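Side-chain contacts in dihydrodipicolinate synthase (Rhodopseudomonas palustris, PDB 3DZ1), which probably condenses pyruvate with aspartate semialdehyde to form 4-hydroxy-tetrahydrodipicolinate in the lysine biosynthesis pathway: residues A14-P19 with T68-R73; E62-A67 with M91-R96. All coordinates share one frame; numbering follows the deposited sequence.

Contact 1: residues A14-P19 with T68-R73; sequences AIAPTP and TRFIKR
Ala16, close to strand 11-15 of the closed parallel TIM barrel, meets Phe70 of helix 60-73. The Ala16 methyl points toward the helix. Its CB lies 3.7 Å from CZ of Phe70 and 3.9 Å from CE1 of the same ring. The approach is oblique to the ring. Backbone hydrogen bonding joins Ala16 to Thr47 of the neighbouring strand 45-48.

The CB of Pro17 points away from the helix, and its carbonyl oxygen makes the contact instead. Pro17 O lies near the plane of the Phe70 ring, at its edge, 3.9 Å from CZ. This oxygen is buried and has no hydrogen-bond partner in the model.

Thr18 serves other neighbours. Its OG1 is hydrogen-bonded to Gly53 O, and its carbonyl oxygen accepts a bond from Lys266 NZ.

Pro19 returns toward the helix. Its CD is 4.4 Å from CZ of Phe70, a looser and again oblique touch. The proline ring also packs on Ile31 of helix 28-40.

Within residues 68-73, Phe70 alone touches residues 14-19. Its CG is anti to the carbonyl carbon and beside the backbone N (chi1 -84°), which sends the far end of the ring out to Ala16 and the two prolines. Thr35 and Val48 pack against the same side chain. Arg69 forms a salt bridge with Asp32 and Arg73 with Asp36, joining helix 60-73 to helix 28-40.

Apolar packing makes up most of the contact, and no hydrogen bond crosses it. The C-H edge of Phe70 may offer Pro17 O a slight favourable electrostatic term, but at this distance it is weak and does not replace a donor.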
loop_
_atom_site.group_PDB
_atom_site.type_symbol
_atom_site.label_atom_id
_atom_site.label_comp_id
_atom_site.label_asym_id
_atom_site.label_seq_id
_atom_site.Cartn_x
_atom_site.Cartn_y
_atom_site.Cartn_z
ATOM N N ALA A 14 28.961 8.723 -7.206
ATOM C CA ALA A 14 28.378 9.481 -6.108
ATOM C C ALA A 14 26.999 10.033 -6.470
ATOM O O ALA A 14 26.808 10.571 -7.551
ATOM C CB ALA A 14 29.313 10.623 -5.717
ATOM N N ILE A 15 26.032 9.880 -5.570
ATOM C CA ILE A 15 24.698 10.421 -5.811
ATOM C C ILE A 15 24.735 11.815 -5.202
ATOM O O ILE A 15 24.821 11.975 -3.983
ATOM C CB ILE A 15 23.600 9.597 -5.123
ATOM C CG1 ILE A 15 23.663 8.142 -5.605
ATOM C CG2 ILE A 15 22.230 10.199 -5.451
ATOM C CD1 ILE A 15 22.669 7.219 -4.927
ATOM N N ALA A 16 24.676 12.823 -6.061
ATOM C CA ALA A 16 24.755 14.207 -5.626
ATOM C C ALA A 16 23.470 14.873 -5.171
ATOM O O ALA A 16 22.441 14.805 -5.840
ATOM C CB ALA A 16 25.383 15.050 -6.735
ATOM N N PRO A 17 23.513 15.523 -4.003
ATOM C CA PRO A 17 22.315 16.206 -3.523
ATOM C C PRO A 17 22.305 17.517 -4.313
ATOM O O PRO A 17 23.305 17.860 -4.943
ATOM C CB PRO A 17 22.625 16.437 -2.049
ATOM C CG PRO A 17 24.104 16.666 -2.064
ATOM C CD PRO A 17 24.587 15.572 -2.995
ATOM N N THR A 18 21.187 18.230 -4.316
ATOM C CA THR A 18 21.139 19.510 -5.009
ATOM C C THR A 18 21.398 20.552 -3.927
ATOM O O THR A 18 20.604 20.696 -3.000
ATOM C CB THR A 18 19.763 19.751 -5.665
ATOM O OG1 THR A 18 19.574 18.803 -6.720
ATOM C CG2 THR A 18 19.675 21.161 -6.241
ATOM N N PRO A 19 22.532 21.269 -4.013
ATOM C CA PRO A 19 22.898 22.297 -3.032
ATOM C C PRO A 19 21.973 23.509 -3.053
ATOM O O PRO A 19 21.758 24.106 -4.104
ATOM C CB PRO A 19 24.326 22.679 -3.439
ATOM C CG PRO A 19 24.824 21.478 -4.175
ATOM C CD PRO A 19 23.622 21.079 -4.985
ATOM N N THR A 68 22.575 20.250 -15.930
ATOM C CA THR A 68 23.563 20.815 -16.850
ATOM C C THR A 68 24.825 21.286 -16.134
ATOM O O THR A 68 25.939 21.047 -16.604
ATOM C CB THR A 68 22.980 22.002 -17.647
ATOM O OG1 THR A 68 21.847 21.562 -18.401
ATOM C CG2 THR A 68 24.013 22.557 -18.609
ATOM N N ARG A 69 24.652 21.951 -14.997
ATOM C CA ARG A 69 25.790 22.444 -14.226
ATOM C C ARG A 69 26.724 21.286 -13.882
ATOM O O ARG A 69 27.943 21.387 -14.049
ATOM C CB ARG A 69 25.307 23.108 -12.933
ATOM C CG ARG A 69 26.405 23.809 -12.143
ATOM C CD ARG A 69 26.596 25.233 -12.624
ATOM N NE ARG A 69 27.702 25.911 -11.948
ATOM C CZ ARG A 69 27.957 27.211 -12.062
ATOM N NH1 ARG A 69 27.181 27.973 -12.818
ATOM N NH2 ARG A 69 28.992 27.746 -11.433
ATOM N N PHE A 70 26.144 20.187 -13.397
ATOM C CA PHE A 70 26.916 19.000 -13.029
ATOM C C PHE A 70 27.592 18.355 -14.235
ATOM O O PHE A 70 28.762 17.971 -14.170
ATOM C CB PHE A 70 26.012 17.960 -12.358
ATOM C CG PHE A 70 25.812 18.178 -10.883
ATOM C CD1 PHE A 70 26.866 18.012 -9.992
ATOM C CD2 PHE A 70 24.559 18.520 -10.380
ATOM C CE1 PHE A 70 26.676 18.179 -8.619
ATOM C CE2 PHE A 70 24.360 18.689 -9.010
ATOM C CZ PHE A 70 25.419 18.517 -8.130
ATOM N N ILE A 71 26.845 18.222 -15.326
ATOM C CA ILE A 71 27.375 17.613 -16.535
ATOM C C ILE A 71 28.591 18.375 -17.062
ATOM O O ILE A 71 29.623 17.776 -17.374
ATOM C CB ILE A 71 26.297 17.537 -17.641
ATOM C CG1 ILE A 71 25.164 16.608 -17.196
ATOM C CG2 ILE A 71 26.904 17.005 -18.933
ATOM C CD1 ILE A 71 23.988 16.563 -18.150
ATOM N N LYS A 72 28.475 19.694 -17.142
ATOM C CA LYS A 72 29.565 20.518 -17.648
ATOM C C LYS A 72 30.795 20.541 -16.746
ATOM O O LYS A 72 31.921 20.685 -17.225
ATOM C CB LYS A 72 29.069 21.947 -17.879
ATOM C CG LYS A 72 27.934 22.046 -18.888
ATOM C CD LYS A 72 28.352 21.494 -20.239
ATOM C CE LYS A 72 27.248 21.648 -21.268
ATOM N NZ LYS A 72 27.673 21.116 -22.591
ATOM N N ARG A 73 30.582 20.389 -15.443
ATOM C CA ARG A 73 31.681 20.419 -14.484
ATOM C C ARG A 73 32.459 19.103 -14.401
ATOM O O ARG A 73 33.686 19.108 -14.269
ATOM C CB ARG A 73 31.146 20.785 -13.096
ATOM C CG ARG A 73 32.217 21.061 -12.054
ATOM C CD ARG A 73 32.880 22.402 -12.296
ATOM N NE ARG A 73 33.897 22.701 -11.293
ATOM C CZ ARG A 73 34.508 23.876 -11.180
ATOM N NH1 ARG A 73 34.202 24.864 -12.010
ATOM N NH2 ARG A 73 35.424 24.063 -10.241
#

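Contact 2: residues E62-A67 with M91-R96; sequences EAEAVA and MRRLAR
Glu64 and Leu94 bring together two helices on the outside of the TIM barrel, helix 60-73 and helix 88-101. These follow the adjacent parallel strands 45-48 and 78-82. The apolar part of the Glu64 chain does the packing: its CG is 4.0 Å from CD1 of Leu94. The two side chains run past each other in opposite directions. The backbones are closest here too, with the CA atoms of Glu64 and Leu94 6.8 Å apart.

The head of Glu64 touches Arg93. Its OE2 lies 3.8 Å from CD of Arg93 and 4.1 Å from CG of the same residue, so the carboxylate rests against the aliphatic part of the arginine. Its plane is only 13° from that of the guanidinium, yet the two charged groups do not pair. At most, a longer-range attraction between opposite charges is likely.

Glu64 CG is anti to the carbonyl carbon (chi1 -72°), and the chain runs extended beyond it. This carries the head across to the other helix, although the CB itself does not point there. Leu94 behaves alike: with its CG anti to the backbone N, the end of the side chain comes nearer to helix 60-73 than the direction of its CB suggests.

Further out, each helix has its own partners. Arg92 NH1 bonds to Ala130 O of helix 117-131, and Arg96 NH1 makes a salt bridge with Asp134. Glu62 of helix 60-73 pairs with Arg281. Arg93 NH2 has a long, weak ion pair with Asp59 of the second subunit, so this surface contact lies close to a subunit boundary.

Arg93 bends at its third torsion (chi3 -69°), and its NE remains 5.0 Å from OE2 of Glu64.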
loop_
_atom_site.group_PDB
_atom_site.type_symbol
_atom_site.label_atom_id
_atom_site.label_comp_id
_atom_site.label_asym_id
_atom_site.label_seq_id
_atom_site.Cartn_x
_atom_site.Cartn_y
_atom_site.Cartn_z
ATOM N N GLU A 62 14.720 24.642 -13.442
ATOM C CA GLU A 62 15.749 24.462 -12.426
ATOM C C GLU A 62 16.416 23.095 -12.550
ATOM O O GLU A 62 17.640 22.984 -12.472
ATOM C CB GLU A 62 15.143 24.622 -11.032
ATOM C CG GLU A 62 14.565 26.001 -10.786
ATOM C CD GLU A 62 13.933 26.132 -9.421
ATOM O OE1 GLU A 62 13.062 25.303 -9.091
ATOM O OE2 GLU A 62 14.306 27.068 -8.684
ATOM N N ALA A 63 15.606 22.059 -12.746
ATOM C CA ALA A 63 16.128 20.703 -12.883
ATOM C C ALA A 63 17.107 20.627 -14.053
ATOM O O ALA A 63 18.177 20.029 -13.947
ATOM C CB ALA A 63 14.984 19.726 -13.094
ATOM N N GLU A 64 16.736 21.239 -15.171
ATOM C CA GLU A 64 17.593 21.238 -16.347
ATOM C C GLU A 64 18.904 21.973 -16.078
ATOM O O GLU A 64 19.972 21.521 -16.490
ATOM C CB GLU A 64 16.848 21.871 -17.526
ATOM C CG GLU A 64 15.732 20.980 -18.073
ATOM C CD GLU A 64 14.776 21.719 -18.994
ATOM O OE1 GLU A 64 15.223 22.637 -19.714
ATOM O OE2 GLU A 64 13.578 21.371 -19.007
ATOM N N ALA A 65 18.825 23.099 -15.372
ATOM C CA ALA A 65 20.015 23.883 -15.055
ATOM C C ALA A 65 20.949 23.110 -14.124
ATOM O O ALA A 65 22.157 23.076 -14.334
ATOM C CB ALA A 65 19.618 25.210 -14.410
ATOM N N VAL A 66 20.384 22.485 -13.097
ATOM C CA VAL A 66 21.186 21.719 -12.150
ATOM C C VAL A 66 21.898 20.574 -12.863
ATOM O O VAL A 66 23.117 20.422 -12.753
ATOM C CB VAL A 66 20.310 21.150 -11.019
ATOM C CG1 VAL A 66 21.149 20.278 -10.095
ATOM C CG2 VAL A 66 19.677 22.293 -10.233
ATOM N N ALA A 67 21.134 19.774 -13.598
ATOM C CA ALA A 67 21.703 18.650 -14.324
ATOM C C ALA A 67 22.818 19.137 -15.240
ATOM O O ALA A 67 23.879 18.517 -15.316
ATOM C CB ALA A 67 20.628 17.957 -15.139
HETATM N N MSE A 91 9.734 13.074 -19.168
HETATM C CA MSE A 91 10.888 12.189 -19.165
HETATM C C MSE A 91 11.709 12.369 -20.438
HETATM O O MSE A 91 12.935 12.463 -20.387
HETATM C CB MSE A 91 10.437 10.731 -19.046
HETATM C CG MSE A 91 11.587 9.735 -19.002
HETATM SE SE MSE A 91 10.979 7.893 -18.950
HETATM C CE MSE A 91 10.081 7.959 -17.237
ATOM N N ARG A 92 11.034 12.415 -21.581
ATOM C CA ARG A 92 11.737 12.578 -22.850
ATOM C C ARG A 92 12.475 13.910 -22.907
ATOM O O ARG A 92 13.625 13.976 -23.346
ATOM C CB ARG A 92 10.765 12.490 -24.028
ATOM C CG ARG A 92 11.450 12.644 -25.380
ATOM C CD ARG A 92 10.458 12.607 -26.532
ATOM N NE ARG A 92 11.094 12.914 -27.811
ATOM C CZ ARG A 92 11.947 12.112 -28.441
ATOM N NH1 ARG A 92 12.276 10.938 -27.917
ATOM N NH2 ARG A 92 12.478 12.486 -29.599
ATOM N N ARG A 93 11.811 14.970 -22.465
ATOM C CA ARG A 93 12.420 16.293 -22.479
ATOM C C ARG A 93 13.723 16.318 -21.683
ATOM O O ARG A 93 14.771 16.694 -22.207
ATOM C CB ARG A 93 11.444 17.330 -21.914
ATOM C CG ARG A 93 12.024 18.733 -21.797
ATOM C CD ARG A 93 11.008 19.693 -21.201
ATOM N NE ARG A 93 9.884 19.951 -22.104
ATOM C CZ ARG A 93 9.951 20.733 -23.179
ATOM N NH1 ARG A 93 11.091 21.342 -23.491
ATOM N NH2 ARG A 93 8.877 20.909 -23.940
ATOM N N LEU A 94 13.658 15.903 -20.424
ATOM C CA LEU A 94 14.842 15.910 -19.568
ATOM C C LEU A 94 15.931 14.954 -20.036
ATOM O O LEU A 94 17.120 15.249 -19.907
ATOM C CB LEU A 94 14.453 15.583 -18.120
ATOM C CG LEU A 94 15.561 15.702 -17.068
ATOM C CD1 LEU A 94 16.166 17.102 -17.110
ATOM C CD2 LEU A 94 14.992 15.406 -15.688
ATOM N N ALA A 95 15.532 13.809 -20.578
ATOM C CA ALA A 95 16.508 12.828 -21.051
ATOM C C ALA A 95 17.305 13.357 -22.243
ATOM O O ALA A 95 18.535 13.319 -22.241
ATOM C CB ALA A 95 15.808 11.534 -21.424
ATOM N N ARG A 96 16.601 13.852 -23.257
ATOM C CA ARG A 96 17.253 14.378 -24.455
ATOM C C ARG A 96 18.109 15.598 -24.141
ATOM O O ARG A 96 19.206 15.756 -24.681
ATOM C CB ARG A 96 16.209 14.746 -25.510
ATOM C CG ARG A 96 15.434 13.566 -26.071
ATOM C CD ARG A 96 16.355 12.551 -26.723
ATOM N NE ARG A 96 15.624 11.637 -27.596
ATOM C CZ ARG A 96 16.139 10.530 -28.123
ATOM N NH1 ARG A 96 17.394 10.187 -27.866
ATOM N NH2 ARG A 96 15.398 9.764 -28.915
#

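Overall arrangement
Both contacts use helix 60-73, one after the other along its length. Contact 1 takes residues 68-73 and contact 2 takes residues 62-67. Their centres are 12 Å apart. They touch directly where Thr18 OG1 packs on Val66 CG1 at 4.0 Å. Contact 1 is buried and joins the helix to residues 14-19. Contact 2 lies at the surface and joins the helix to its neighbour, helix 88-101. Contact 1 is the closer to the predicted pyruvate site, but does not reach it: the side chains of Ala16 and Met217, a predicted pyruvate-binding residue, are about 10 Å apart. Contact 2 lies away from that site.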